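Local coordinates for protein thioesterase (Streptomyces coelicolor, PDB 3QMW) that probably hydrolyses thioester bonds as an alpha/beta-hydrolase-fold thioesterase of the prodiginine biosynthetic pathway, at residues R32-P37 / V60-P65; R196-C201 / Y225-F230. One frame throughout, in Å; residues are numbered along the deposited sequence.

Overall arrangement
Both interactions join parts of one alpha/beta-hydrolase domain, whose six-stranded parallel sheet runs in the order 57-61, 31-36, 99-104, 129-132, 203-208, 230-235. Interaction 1 is buried, its centre about 8 Å from that of the chain, and pairs an outermost strand of this chain's sheet with its neighbour. Interaction 2 lies nearer the surface, about 19 Å from the chain centre, where two loops lead into the last two strands. The centres of interactions 1 and 2 are about 22 Å apart and their nearest atoms about 11 Å. Helix 106-120 touches both: Phe36 packs on Leu110 and Ala111, Leu199 on Tyr112 and Arg119. This helix follows Ser105, the probable nucleophile of a Ser105-His239-Asp211 triad.

Interaction 1 of 2, residues R32-P37 / V60-P65; sequences RLVCFP and VPVQLP
Strands 31-36 and 57-61 pair in parallel, Val34 beside Val60 and Cys35 beside Pro61. Val60 N makes a straight bond to Leu33 O (2.8 Å). Cys35 N gives Val60 O a weak bond of 3.4 Å. A third, from Val62 N to Cys35 O (3.1 Å), lies just past the end of strand 57-61 and prolongs the pairing. Val62 carries the side-chain contact. Its CG2 reaches Phe36 CE2 at 3.5 Å, approaching the ring obliquely, and meets Val34 CG1 at 3.6 Å. With CG1 anti to the backbone N (chi1 180°), Val34 extends that methyl to Val62. Pro37 continues the contact beyond the strand, setting CD 3.6 Å from Val62 O. Phe36 also packs on Val86 of helix 79-91 and on Leu110 and Ala111 of helix 106-120, and an alanine here would probably open a gap between Val62 and both helices. Phe12 of the second subunit packs on Val60 and Val62. The pairing completes the beta-alpha-beta unit of strand 31-36, helix 49-53 and strand 57-61 in the alpha/beta-hydrolase fold, with Phe36 touching the probable nucleophile elbow that carries Ser105.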
# COMPACT_ATOMS: atom_id res chain seq x y z
N ARG D 32 15.30 -0.32 -6.68
CA ARG D 32 14.69 -0.51 -8.00
C ARG D 32 13.88 -1.80 -7.95
O ARG D 32 14.38 -2.80 -7.46
CB ARG D 32 15.75 -0.60 -9.10
CG ARG D 32 16.44 0.74 -9.44
CD ARG D 32 17.52 1.16 -8.40
NE ARG D 32 18.57 0.16 -8.30
CZ ARG D 32 19.53 -0.01 -9.21
NH1 ARG D 32 20.43 -0.95 -9.04
NH2 ARG D 32 19.60 0.76 -10.30
N LEU D 33 12.64 -1.77 -8.43
CA LEU D 33 11.81 -2.98 -8.46
C LEU D 33 11.61 -3.47 -9.89
O LEU D 33 10.92 -2.82 -10.68
CB LEU D 33 10.46 -2.76 -7.78
CG LEU D 33 9.58 -4.01 -7.65
CD1 LEU D 33 10.18 -4.99 -6.67
CD2 LEU D 33 8.18 -3.61 -7.23
N VAL D 34 12.21 -4.62 -10.18
CA VAL D 34 12.26 -5.20 -11.51
C VAL D 34 11.10 -6.18 -11.67
O VAL D 34 11.06 -7.24 -11.04
CB VAL D 34 13.62 -5.90 -11.73
CG1 VAL D 34 13.71 -6.52 -13.11
CG2 VAL D 34 14.77 -4.90 -11.52
N CYS D 35 10.16 -5.81 -12.54
CA CYS D 35 8.87 -6.46 -12.61
C CYS D 35 8.69 -7.27 -13.89
O CYS D 35 8.88 -6.75 -14.98
CB CYS D 35 7.78 -5.40 -12.51
SG CYS D 35 7.93 -4.25 -11.10
N PHE D 36 8.28 -8.53 -13.74
CA PHE D 36 8.11 -9.45 -14.86
C PHE D 36 6.65 -9.80 -15.10
O PHE D 36 5.96 -10.20 -14.16
CB PHE D 36 8.90 -10.73 -14.61
CG PHE D 36 10.37 -10.51 -14.60
CD1 PHE D 36 11.10 -10.64 -13.43
CD2 PHE D 36 11.03 -10.13 -15.77
CE1 PHE D 36 12.47 -10.43 -13.42
CE2 PHE D 36 12.41 -9.92 -15.78
CZ PHE D 36 13.13 -10.06 -14.60
N PRO D 37 6.18 -9.65 -16.35
CA PRO D 37 4.77 -9.89 -16.63
C PRO D 37 4.40 -11.35 -16.76
O PRO D 37 5.25 -12.22 -16.68
CB PRO D 37 4.55 -9.18 -17.98
CG PRO D 37 5.76 -8.34 -18.20
CD PRO D 37 6.86 -9.08 -17.53
N VAL D 60 10.74 -0.62 -12.48
CA VAL D 60 11.35 -0.81 -13.78
C VAL D 60 10.82 -2.10 -14.41
O VAL D 60 11.40 -3.19 -14.24
CB VAL D 60 12.89 -0.83 -13.68
CG1 VAL D 60 13.50 -0.67 -15.06
CG2 VAL D 60 13.37 0.30 -12.79
N PRO D 61 9.70 -2.00 -15.14
CA PRO D 61 9.14 -3.19 -15.77
C PRO D 61 9.98 -3.64 -16.97
O PRO D 61 10.64 -2.83 -17.64
CB PRO D 61 7.75 -2.74 -16.21
CG PRO D 61 7.52 -1.44 -15.51
CD PRO D 61 8.85 -0.83 -15.41
N VAL D 62 9.98 -4.95 -17.21
CA VAL D 62 10.79 -5.51 -18.27
C VAL D 62 9.89 -5.91 -19.43
O VAL D 62 8.97 -6.74 -19.28
CB VAL D 62 11.60 -6.70 -17.77
CG1 VAL D 62 12.76 -6.98 -18.74
CG2 VAL D 62 12.12 -6.43 -16.36
N GLN D 63 10.13 -5.30 -20.59
CA GLN D 63 9.43 -5.65 -21.82
C GLN D 63 10.23 -6.71 -22.59
O GLN D 63 11.32 -6.43 -23.10
CB GLN D 63 9.21 -4.43 -22.71
CG GLN D 63 8.26 -4.69 -23.85
CD GLN D 63 6.81 -4.46 -23.49
OE1 GLN D 63 6.19 -5.25 -22.75
NE2 GLN D 63 6.24 -3.39 -24.04
N LEU D 64 9.70 -7.92 -22.64
CA LEU D 64 10.34 -9.01 -23.36
C LEU D 64 10.27 -8.73 -24.85
O LEU D 64 9.48 -7.90 -25.29
CB LEU D 64 9.67 -10.35 -23.03
CG LEU D 64 9.78 -10.83 -21.58
CD1 LEU D 64 9.78 -12.32 -21.55
CD2 LEU D 64 11.01 -10.31 -20.86
N PRO D 65 11.11 -9.42 -25.65
CA PRO D 65 11.04 -9.19 -27.08
C PRO D 65 9.84 -9.91 -27.67
O PRO D 65 9.53 -11.02 -27.25
CB PRO D 65 12.34 -9.78 -27.60
CG PRO D 65 12.64 -10.88 -26.65
CD PRO D 65 12.11 -10.45 -25.31

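Interaction 2 of 2, residues R196-C201 / Y225-F230; sequences RPPLDC and YTTGSF
Leu199 and Thr226 meet through a single backbone bridge between two loops of the alpha/beta-hydrolase fold, one leading into strand 203-208 and the other into strand 230-235. Leu199 N gives a nearly straight bond to Tyr225 O (3.0 Å, 175° at the hydrogen). In return Leu199 O accepts a bond from Thr227 N; the modelled 2.5 Å is implausibly close and the exact separation doubtful, but both polar backbone atoms of Leu199 face the 225-230 loop.

Beside the bridge, Thr227 is met by Asp200 and by Pro198. Asp200 and Thr227 cross at a slant: Thr227 OG1 donates to Asp200 OD1 (3.2 Å), meeting the carboxylate on its anti side and 24° out of its plane. Thr227 holds OG1 between its backbone N and carbonyl carbon (chi1 87°), which brings the hydroxyl to Asp200 OD1; the CG2 methyl of Thr227 crowds the same oxygen, 3.0 Å away. Pro198 meets Thr227 at about a right angle, with CG 3.9 Å from the CG2 methyl.

The Leu199 side chain passes Tyr225 O with CB at 3.7 Å and packs on Tyr112 and Arg119 of helix 106-120. The Tyr225 side chain leaves its backbone away from loop 196-201; its ring meets Trp193 edge-to-face and its OH is hydrogen-bonded to His138 ND1. Arg119 also ties loop 196-201 to helix 106-120, its NH1 hydrogen-bonded to Pro198 O. Next to the bridge, Pro198 CA lies 3.6 Å from Tyr225 O, the carbonyl oxygen that accepts the bond from Leu199 N.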
# COMPACT_ATOMS: atom_id res chain seq x y z
N ARG D 196 19.11 -27.62 -7.76
CA ARG D 196 20.12 -26.63 -7.43
C ARG D 196 19.89 -26.19 -5.98
O ARG D 196 18.84 -26.50 -5.41
CB ARG D 196 20.04 -25.46 -8.42
CG ARG D 196 18.97 -24.43 -8.11
CD ARG D 196 18.63 -23.61 -9.34
NE ARG D 196 17.75 -24.35 -10.24
CZ ARG D 196 17.50 -24.02 -11.50
NH1 ARG D 196 18.08 -22.95 -12.05
NH2 ARG D 196 16.68 -24.77 -12.22
N PRO D 197 20.85 -25.45 -5.40
CA PRO D 197 20.71 -25.07 -4.00
C PRO D 197 19.64 -23.99 -3.80
O PRO D 197 19.12 -23.45 -4.78
CB PRO D 197 22.10 -24.55 -3.64
CG PRO D 197 22.74 -24.15 -4.93
CD PRO D 197 21.94 -24.71 -6.06
N PRO D 198 19.31 -23.68 -2.53
CA PRO D 198 18.36 -22.61 -2.23
C PRO D 198 18.99 -21.22 -2.24
O PRO D 198 20.20 -21.08 -2.08
CB PRO D 198 17.85 -22.97 -0.83
CG PRO D 198 19.00 -23.67 -0.19
CD PRO D 198 19.75 -24.38 -1.30
N LEU D 199 18.16 -20.21 -2.43
CA LEU D 199 18.59 -18.81 -2.45
C LEU D 199 18.69 -18.22 -1.03
O LEU D 199 17.91 -18.59 -0.14
CB LEU D 199 17.62 -17.98 -3.29
CG LEU D 199 17.75 -18.15 -4.80
CD1 LEU D 199 16.47 -17.71 -5.51
CD2 LEU D 199 18.97 -17.36 -5.34
N ASP D 200 19.63 -17.30 -0.83
CA ASP D 200 19.81 -16.69 0.49
C ASP D 200 18.92 -15.46 0.73
O ASP D 200 18.73 -15.05 1.89
CB ASP D 200 21.28 -16.32 0.72
CG ASP D 200 22.20 -17.53 0.78
OD1 ASP D 200 21.74 -18.63 1.19
OD2 ASP D 200 23.40 -17.39 0.41
N CYS D 201 18.38 -14.88 -0.34
CA CYS D 201 17.51 -13.71 -0.21
C CYS D 201 16.12 -14.11 0.31
O CYS D 201 15.73 -15.28 0.19
CB CYS D 201 17.36 -12.96 -1.55
SG CYS D 201 16.20 -13.72 -2.72
N TYR D 225 12.81 -23.11 -1.34
CA TYR D 225 13.62 -22.49 -2.40
C TYR D 225 14.48 -21.34 -1.91
O TYR D 225 15.25 -20.78 -2.69
CB TYR D 225 12.74 -22.04 -3.58
CG TYR D 225 12.39 -23.17 -4.50
CD1 TYR D 225 11.27 -23.97 -4.26
CD2 TYR D 225 13.19 -23.47 -5.60
CE1 TYR D 225 10.96 -25.03 -5.11
CE2 TYR D 225 12.88 -24.53 -6.45
CZ TYR D 225 11.77 -25.31 -6.20
OH TYR D 225 11.46 -26.36 -7.02
N THR D 226 14.37 -21.00 -0.63
CA THR D 226 15.22 -19.96 -0.05
C THR D 226 15.62 -20.21 1.42
O THR D 226 14.90 -20.89 2.18
CB THR D 226 14.55 -18.58 -0.16
OG1 THR D 226 15.53 -17.56 0.04
CG2 THR D 226 13.44 -18.44 0.86
N THR D 227 16.76 -19.64 1.80
CA THR D 227 17.30 -19.76 3.15
C THR D 227 16.81 -18.65 4.07
O THR D 227 16.69 -18.84 5.28
CB THR D 227 18.84 -19.70 3.15
OG1 THR D 227 19.27 -18.33 3.22
CG2 THR D 227 19.41 -20.39 1.90
N GLY D 228 16.56 -17.47 3.50
CA GLY D 228 16.09 -16.30 4.25
C GLY D 228 14.63 -16.39 4.65
O GLY D 228 14.01 -17.47 4.59
N SER D 229 14.06 -15.26 5.05
CA SER D 229 12.69 -15.21 5.56
C SER D 229 11.66 -15.45 4.47
O SER D 229 11.73 -14.84 3.40
CB SER D 229 12.42 -13.86 6.22
OG SER D 229 12.73 -12.79 5.33
N PHE D 230 10.69 -16.32 4.75
CA PHE D 230 9.62 -16.62 3.82
C PHE D 230 8.24 -16.32 4.38
O PHE D 230 7.87 -16.80 5.46
CB PHE D 230 9.67 -18.08 3.42
CG PHE D 230 8.65 -18.44 2.40
CD1 PHE D 230 8.77 -17.97 1.09
CD2 PHE D 230 7.55 -19.23 2.72
CE1 PHE D 230 7.84 -18.30 0.13
CE2 PHE D 230 6.60 -19.55 1.77
CZ PHE D 230 6.74 -19.09 0.47